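Local structure of motility protein FimV (Pseudomonas aeruginosa, 4MBQ) at residues Thr20-Ala25 and Asp50-Glu55; Asp39-Val44 and Ala54-Leu59. The protein supports type IV pilus assembly and twitching motility from the inner membrane and regulates intracellular cyclic AMP by activating the adenylate cyclase CyaB. One frame throughout, in Å; residues are numbered along the deposited sequence.

Contact 1. Residues Thr20-Ala25 and Asp50-Glu55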
ATOM      1  N   THR B  20      -7.277   7.225   1.037  1.00 27.86           N
ATOM      2  CA  THR B  20      -6.049   6.564   0.611  1.00 29.99           C
ATOM      3  C   THR B  20      -5.230   6.116   1.814  1.00 30.87           C
ATOM      4  O   THR B  20      -4.705   5.002   1.845  1.00 27.64           O
ATOM      5  CB  THR B  20      -5.180   7.491  -0.257  1.00 31.77           C
ATOM      6  OG1 THR B  20      -5.932   7.931  -1.394  1.00 36.28           O
ATOM      7  CG2 THR B  20      -3.931   6.760  -0.731  1.00 28.65           C
ATOM      8  N   LYS B  21      -5.125   6.991   2.808  1.00 24.84           N
ATOM      9  CA  LYS B  21      -4.349   6.688   4.002  1.00 23.65           C
ATOM     10  C   LYS B  21      -4.979   5.564   4.819  1.00 23.16           C
ATOM     11  O   LYS B  21      -4.274   4.785   5.456  1.00 32.63           O
ATOM     12  CB  LYS B  21      -4.144   7.951   4.847  1.00 28.41           C
ATOM     13  CG  LYS B  21      -3.171   8.939   4.212  1.00 32.04           C
ATOM     14  CD  LYS B  21      -3.045  10.227   5.010  1.00 31.71           C
ATOM     15  CE  LYS B  21      -2.023  11.158   4.363  1.00 31.43           C
ATOM     16  NZ  LYS B  21      -1.906  12.458   5.072  1.00 28.53           N
ATOM     17  N   LEU B  22      -6.305   5.476   4.790  1.00 25.56           N
ATOM     18  CA  LEU B  22      -7.009   4.404   5.483  1.00 25.83           C
ATOM     19  C   LEU B  22      -6.652   3.046   4.884  1.00 26.70           C
ATOM     20  O   LEU B  22      -6.444   2.071   5.606  1.00 27.55           O
ATOM     21  CB  LEU B  22      -8.522   4.625   5.434  1.00 24.28           C
ATOM     22  CG  LEU B  22      -9.088   5.584   6.484  1.00 26.44           C
ATOM     23  CD1 LEU B  22     -10.570   5.840   6.246  1.00 25.32           C
ATOM     24  CD2 LEU B  22      -8.859   5.015   7.872  1.00 27.58           C
ATOM     25  N   ASP B  23      -6.577   2.988   3.560  1.00 24.84           N
ATOM     26  CA  ASP B  23      -6.190   1.751   2.888  1.00 25.65           C
ATOM     27  C   ASP B  23      -4.716   1.430   3.121  1.00 25.89           C
ATOM     28  O   ASP B  23      -4.347   0.265   3.254  1.00 25.88           O
ATOM     29  CB  ASP B  23      -6.521   1.810   1.397  1.00 27.38           C
ATOM     30  CG  ASP B  23      -7.975   1.485   1.116  1.00 35.58           C
ATOM     31  OD1 ASP B  23      -8.476   0.466   1.641  1.00 40.70           O
ATOM     32  OD2 ASP B  23      -8.626   2.251   0.380  1.00 30.52           O
ATOM     33  N   LEU B  24      -3.883   2.465   3.190  1.00 30.29           N
ATOM     34  CA  LEU B  24      -2.471   2.285   3.517  1.00 27.74           C
ATOM     35  C   LEU B  24      -2.309   1.736   4.929  1.00 26.27           C
ATOM     36  O   LEU B  24      -1.452   0.889   5.180  1.00 24.11           O
ATOM     37  CB  LEU B  24      -1.699   3.600   3.379  1.00 28.24           C
ATOM     38  CG  LEU B  24      -1.344   4.060   1.967  1.00 29.94           C
ATOM     39  CD1 LEU B  24      -0.342   5.203   2.022  1.00 35.87           C
ATOM     40  CD2 LEU B  24      -0.804   2.903   1.145  1.00 32.53           C
ATOM     41  N   ALA B  25      -3.133   2.226   5.850  1.00 23.58           N
ATOM     42  CA  ALA B  25      -3.096   1.753   7.226  1.00 25.26           C
ATOM     43  C   ALA B  25      -3.477   0.280   7.292  1.00 23.58           C
ATOM     44  O   ALA B  25      -2.854  -0.496   8.018  1.00 29.57           O
ATOM     45  CB  ALA B  25      -4.017   2.585   8.106  1.00 25.15           C
ATOM     46  N   ASP B  50     -16.196  12.499   9.224  1.00 39.98           N
ATOM     47  CA  ASP B  50     -16.679  11.769  10.392  1.00 42.66           C
ATOM     48  C   ASP B  50     -16.619  10.253  10.199  1.00 33.51           C
ATOM     49  O   ASP B  50     -16.247   9.521  11.114  1.00 28.19           O
ATOM     50  CB  ASP B  50     -18.096  12.214  10.759  1.00 48.16           C
ATOM     51  CG  ASP B  50     -18.132  13.612  11.356  1.00 52.91           C
ATOM     52  OD1 ASP B  50     -17.096  14.308  11.310  1.00 53.86           O
ATOM     53  OD2 ASP B  50     -19.199  14.017  11.864  1.00 49.63           O
ATOM     54  N   SER B  51     -16.974   9.791   9.005  1.00 42.79           N
ATOM     55  CA  SER B  51     -16.952   8.363   8.701  1.00 39.04           C
ATOM     56  C   SER B  51     -15.532   7.809   8.706  1.00 31.31           C
ATOM     57  O   SER B  51     -15.265   6.749   9.277  1.00 24.01           O
ATOM     58  CB  SER B  51     -17.610   8.098   7.344  1.00 46.68           C
ATOM     59  OG  SER B  51     -18.937   8.592   7.319  1.00 54.62           O
ATOM     60  N   GLN B  52     -14.621   8.535   8.067  1.00 23.41           N
ATOM     61  CA  GLN B  52     -13.224   8.130   7.994  1.00 22.83           C
ATOM     62  C   GLN B  52     -12.570   8.141   9.371  1.00 27.46           C
ATOM     63  O   GLN B  52     -11.824   7.223   9.719  1.00 21.38           O
ATOM     64  CB  GLN B  52     -12.460   9.034   7.026  1.00 23.14           C
ATOM     65  CG  GLN B  52     -12.919   8.890   5.583  1.00 30.82           C
ATOM     66  CD  GLN B  52     -12.385   9.986   4.686  1.00 34.15           C
ATOM     67  OE1 GLN B  52     -12.189  11.121   5.121  1.00 32.18           O
ATOM     68  NE2 GLN B  52     -12.145   9.652   3.424  1.00 31.88           N
ATOM     69  N   GLN B  53     -12.852   9.186  10.147  1.00 30.43           N
ATOM     70  CA  GLN B  53     -12.377   9.271  11.524  1.00 24.53           C
ATOM     71  C   GLN B  53     -12.874   8.080  12.329  1.00 25.04           C
ATOM     72  O   GLN B  53     -12.119   7.473  13.089  1.00 20.99           O
ATOM     73  CB  GLN B  53     -12.860  10.564  12.188  1.00 25.71           C
ATOM     74  CG  GLN B  53     -12.119  11.818  11.756  1.00 25.19           C
ATOM     75  CD  GLN B  53     -12.619  13.056  12.480  1.00 34.72           C
ATOM     76  OE1 GLN B  53     -13.756  13.486  12.284  1.00 37.30           O
ATOM     77  NE2 GLN B  53     -11.773  13.628  13.327  1.00 36.63           N
ATOM     78  N   ALA B  54     -14.152   7.751  12.156  1.00 22.65           N
ATOM     79  CA  ALA B  54     -14.758   6.638  12.875  1.00 27.01           C
ATOM     80  C   ALA B  54     -14.050   5.327  12.551  1.00 23.58           C
ATOM     81  O   ALA B  54     -13.804   4.509  13.440  1.00 24.05           O
ATOM     82  CB  ALA B  54     -16.244   6.541  12.554  1.00 31.92           C
ATOM     83  N   GLU B  55     -13.713   5.139  11.279  1.00 19.82           N
ATOM     84  CA  GLU B  55     -12.992   3.946  10.852  1.00 18.35           C
ATOM     85  C   GLU B  55     -11.585   3.898  11.435  1.00 25.89           C
ATOM     86  O   GLU B  55     -11.102   2.833  11.829  1.00 17.79           O
ATOM     87  CB  GLU B  55     -12.935   3.866   9.323  1.00 20.75           C
ATOM     88  CG  GLU B  55     -11.975   2.810   8.772  1.00 26.09           C
ATOM     89  CD  GLU B  55     -12.466   1.378   8.955  1.00 29.41           C
ATOM     90  OE1 GLU B  55     -13.398   1.144   9.754  1.00 30.77           O
ATOM     91  OE2 GLU B  55     -11.916   0.477   8.287  1.00 32.12           O
TER
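The amide of Gln52 and the carboxylate of Glu55 flank Leu22, yet the leucine lies against neither flat group; it meets the methylene carbons that carry them. Both polar ends are turned to partners elsewhere: Gln52 NE2 is hydrogen-bonded to Ala15 O, and Glu55 OE2 forms a salt bridge with Arg26. The contact is thus a small worked example of long polar side chains lending their aliphatic stems to a hydrophobic surface while their tips are held at its margin.

Leu22 reaches across with its two methyls divided between the two residues. CD1 of Leu22 rests across the stem of Gln52, 3.8 Å from Gln52 CB and 3.9 Å from Gln52 CG, the two side chains meeting at a slant. CD2 of Leu22 approaches Glu55 CG at 3.9 Å, one helical turn further on. The first torsion of Glu55 sets CG anti to the backbone N (chi1 169°) and so brings it to this methyl; the bend at chi2 (72°) then turns the carboxylate away from Leu22 to where OE2 meets Arg26. No hydrogen bond joins the segments, which bury 134 Å² between them; the closest approaches are between carbons.

The backbones stand well apart here, Leu22 CA lying 7.7 Å from Gln52 CA, so side chains span the gap. Gln52 also packs on Ala18 and Ala19, so that the start of helix 50-62 lies over the early turns of helix 15-30. Helix 34-47, which comes between these two in the sequence of this tetratricopeptide-repeat domain, also packs against Leu22.

Contact 2. Residues Asp39-Val44 and Ala54-Leu59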
ATOM      1  N   ASP B  39       0.803   5.642  12.985  1.00 32.48           N
ATOM      2  CA  ASP B  39       1.276   6.931  12.486  1.00 34.25           C
ATOM      3  C   ASP B  39       0.388   7.444  11.355  1.00 35.12           C
ATOM      4  O   ASP B  39       0.057   8.629  11.300  1.00 33.25           O
ATOM      5  CB  ASP B  39       2.727   6.827  12.010  1.00 40.32           C
ATOM      6  CG  ASP B  39       3.682   6.444  13.124  1.00 52.90           C
ATOM      7  OD1 ASP B  39       3.259   6.448  14.299  1.00 59.56           O
ATOM      8  OD2 ASP B  39       4.860   6.148  12.826  1.00 53.91           O
ATOM      9  N   ILE B  40      -0.003   6.542  10.462  1.00 34.29           N
ATOM     10  CA  ILE B  40      -0.870   6.891   9.342  1.00 32.41           C
ATOM     11  C   ILE B  40      -2.283   7.227   9.809  1.00 27.94           C
ATOM     12  O   ILE B  40      -2.894   8.182   9.326  1.00 32.40           O
ATOM     13  CB  ILE B  40      -0.940   5.750   8.311  1.00 31.93           C
ATOM     14  CG1 ILE B  40       0.412   5.571   7.626  1.00 44.27           C
ATOM     15  CG2 ILE B  40      -2.009   6.029   7.271  1.00 32.47           C
ATOM     16  CD1 ILE B  40       0.353   4.665   6.418  1.00 54.36           C
ATOM     17  N   LEU B  41      -2.797   6.436  10.745  1.00 23.98           N
ATOM     18  CA  LEU B  41      -4.141   6.648  11.274  1.00 25.32           C
ATOM     19  C   LEU B  41      -4.259   7.956  12.053  1.00 23.15           C
ATOM     20  O   LEU B  41      -5.334   8.557  12.106  1.00 21.26           O
ATOM     21  CB  LEU B  41      -4.573   5.463  12.141  1.00 22.72           C
ATOM     22  CG  LEU B  41      -4.870   4.179  11.360  1.00 26.04           C
ATOM     23  CD1 LEU B  41      -5.051   2.991  12.293  1.00 25.48           C
ATOM     24  CD2 LEU B  41      -6.097   4.368  10.483  1.00 26.32           C
ATOM     25  N   ASP B  42      -3.155   8.396  12.653  1.00 26.42           N
ATOM     26  CA  ASP B  42      -3.127   9.676  13.359  1.00 25.74           C
ATOM     27  C   ASP B  42      -3.444  10.799  12.381  1.00 30.00           C
ATOM     28  O   ASP B  42      -4.095  11.781  12.733  1.00 25.79           O
ATOM     29  CB  ASP B  42      -1.757   9.908  14.004  1.00 27.53           C
ATOM     30  CG  ASP B  42      -1.704  11.183  14.828  1.00 35.45           C
ATOM     31  OD1 ASP B  42      -2.732  11.542  15.441  1.00 34.02           O
ATOM     32  OD2 ASP B  42      -0.634  11.824  14.866  1.00 37.38           O
ATOM     33  N   GLU B  43      -2.990  10.633  11.143  1.00 26.43           N
ATOM     34  CA  GLU B  43      -3.223  11.621  10.100  1.00 27.61           C
ATOM     35  C   GLU B  43      -4.674  11.579   9.618  1.00 32.89           C
ATOM     36  O   GLU B  43      -5.271  12.616   9.335  1.00 30.34           O
ATOM     37  CB  GLU B  43      -2.252  11.399   8.941  1.00 30.17           C
ATOM     38  CG  GLU B  43      -0.793  11.404   9.376  1.00 39.84           C
ATOM     39  CD  GLU B  43       0.173  11.193   8.227  1.00 42.64           C
ATOM     40  OE1 GLU B  43      -0.289  10.927   7.098  1.00 39.24           O
ATOM     41  OE2 GLU B  43       1.397  11.296   8.457  1.00 42.18           O
ATOM     42  N   VAL B  44      -5.240  10.379   9.541  1.00 27.74           N
ATOM     43  CA  VAL B  44      -6.640  10.220   9.157  1.00 25.43           C
ATOM     44  C   VAL B  44      -7.570  10.916  10.158  1.00 27.00           C
ATOM     45  O   VAL B  44      -8.535  11.580   9.770  1.00 25.85           O
ATOM     46  CB  VAL B  44      -7.023   8.730   9.026  1.00 24.53           C
ATOM     47  CG1 VAL B  44      -8.506   8.582   8.720  1.00 28.67           C
ATOM     48  CG2 VAL B  44      -6.184   8.064   7.949  1.00 27.01           C
ATOM     49  N   ALA B  54     -14.152   7.751  12.156  1.00 22.65           N
ATOM     50  CA  ALA B  54     -14.758   6.638  12.875  1.00 27.01           C
ATOM     51  C   ALA B  54     -14.050   5.327  12.551  1.00 23.58           C
ATOM     52  O   ALA B  54     -13.804   4.509  13.440  1.00 24.05           O
ATOM     53  CB  ALA B  54     -16.244   6.541  12.554  1.00 31.92           C
ATOM     54  N   GLU B  55     -13.713   5.139  11.279  1.00 19.82           N
ATOM     55  CA  GLU B  55     -12.992   3.946  10.852  1.00 18.35           C
ATOM     56  C   GLU B  55     -11.585   3.898  11.435  1.00 25.89           C
ATOM     57  O   GLU B  55     -11.102   2.833  11.829  1.00 17.79           O
ATOM     58  CB  GLU B  55     -12.935   3.866   9.323  1.00 20.75           C
ATOM     59  CG  GLU B  55     -11.975   2.810   8.772  1.00 26.09           C
ATOM     60  CD  GLU B  55     -12.466   1.378   8.955  1.00 29.41           C
ATOM     61  OE1 GLU B  55     -13.398   1.144   9.754  1.00 30.77           O
ATOM     62  OE2 GLU B  55     -11.916   0.477   8.287  1.00 32.12           O
ATOM     63  N   ALA B  56     -10.930   5.056  11.482  1.00 25.20           N
ATOM     64  CA  ALA B  56      -9.590   5.155  12.048  1.00 21.24           C
ATOM     65  C   ALA B  56      -9.612   4.753  13.514  1.00 22.79           C
ATOM     66  O   ALA B  56      -8.751   4.002  13.975  1.00 24.75           O
ATOM     67  CB  ALA B  56      -9.047   6.569  11.891  1.00 20.64           C
ATOM     68  N   ARG B  57     -10.608   5.254  14.238  1.00 19.78           N
ATOM     69  CA  ARG B  57     -10.780   4.918  15.645  1.00 22.64           C
ATOM     70  C   ARG B  57     -11.010   3.422  15.822  1.00 21.94           C
ATOM     71  O   ARG B  57     -10.439   2.801  16.718  1.00 31.16           O
ATOM     72  CB  ARG B  57     -11.941   5.712  16.248  1.00 24.22           C
ATOM     73  CG  ARG B  57     -11.724   7.219  16.231  1.00 26.72           C
ATOM     74  CD  ARG B  57     -12.914   7.970  16.805  1.00 27.89           C
ATOM     75  NE  ARG B  57     -12.688   9.412  16.805  1.00 37.18           N
ATOM     76  CZ  ARG B  57     -13.480  10.296  16.205  1.00 38.46           C
ATOM     77  NH1 ARG B  57     -14.564   9.889  15.560  1.00 38.36           N
ATOM     78  NH2 ARG B  57     -13.189  11.589  16.258  1.00 43.05           N
ATOM     79  N   GLU B  58     -11.848   2.851  14.961  1.00 27.33           N
ATOM     80  CA  GLU B  58     -12.142   1.422  15.006  1.00 26.33           C
ATOM     81  C   GLU B  58     -10.874   0.607  14.779  1.00 25.98           C
ATOM     82  O   GLU B  58     -10.609  -0.357  15.497  1.00 24.47           O
ATOM     83  CB  GLU B  58     -13.198   1.054  13.960  1.00 28.60           C
ATOM     84  N   LEU B  59     -10.092   1.004  13.781  1.00 22.02           N
ATOM     85  CA  LEU B  59      -8.842   0.317  13.473  1.00 25.27           C
ATOM     86  C   LEU B  59      -7.842   0.422  14.622  1.00 30.56           C
ATOM     87  O   LEU B  59      -7.175  -0.557  14.964  1.00 27.94           O
ATOM     88  CB  LEU B  59      -8.228   0.864  12.183  1.00 27.67           C
ATOM     89  CG  LEU B  59      -8.951   0.455  10.899  1.00 25.11           C
ATOM     90  CD1 LEU B  59      -8.291   1.077   9.675  1.00 26.12           C
ATOM     91  CD2 LEU B  59      -8.993  -1.062  10.778  1.00 23.24           C
TER
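Helix 34-47 and helix 50-62 run roughly antiparallel where Leu41 faces Ala56, the axes of the two segments passing 9.2 Å apart with 152° between their directions, and the backbones come nearest at these residues, Leu41 CA lying 5.7 Å from Ala56 CA.

The short side chain of Ala56 is consistent with so close an approach. Leu41 settles almost onto the opposing backbone: CD2 of Leu41 is 3.9 Å from Ala56 CA and sits equally near its CB. The other methyl of Leu41, CD1, reaches to the next turn and meets Leu59 CB at 3.8 Å. Two torsions of Leu41 make this fork: the first sets CG anti to the carbonyl carbon (chi1 -71°), and the second (chi2 170°) then turns CD1 to Leu59 and CD2 to Ala56. Leu59 answers with its own CD1, which comes within 4.0 Å of Leu41 CD2, and the two leucine side chains cross at about a right angle.

Val44, one turn beyond Leu41, meets the same alanine methyl, with CG1 of Val44 3.8 Å from Ala56 CB. It comes from a direction roughly at right angles to that of Leu41 CD2, so a leucine branch and a valine branch touch the methyl on neighbouring sides. No hydrogen bond crosses the interface; the 182 Å² buried between the segments comes from apolar packing, with Leu41, Val44 and Ala56 all buried.

Helix 15-30 packs against Leu41 and Val44 as well, Ile40 touches Tyr28 of a neighbouring subunit, and Ala56 also meets Leu45. Contact 2 thus joins consecutive helices of the tetratricopeptide-repeat domain, an antiparallel pairing usual in this all-helical fold.

How the contacts relate
Contacts 1 and 2 use overlapping parts of helix 50-62, sharing Ala54 and Glu55, and their centres are about 6 Å apart. Their other segments, on helix 15-30 and helix 34-47, also touch each other: Leu22 CD2 packs on Val44 CG1 at 3.7 Å, and Ala25 CB on Leu41 CD2 at 3.6 Å, so the apolar surfaces of the two contacts are continuous. At the margin, Lys21 NZ forms a salt bridge of 3.0 Å with Glu43 OE1. Together they tie three helices into one compact core. No ligand or active site is involved; this chain is the C-terminal piece of the protein, whose cytoplasmic tetratricopeptide repeats take part in protein-protein interactions.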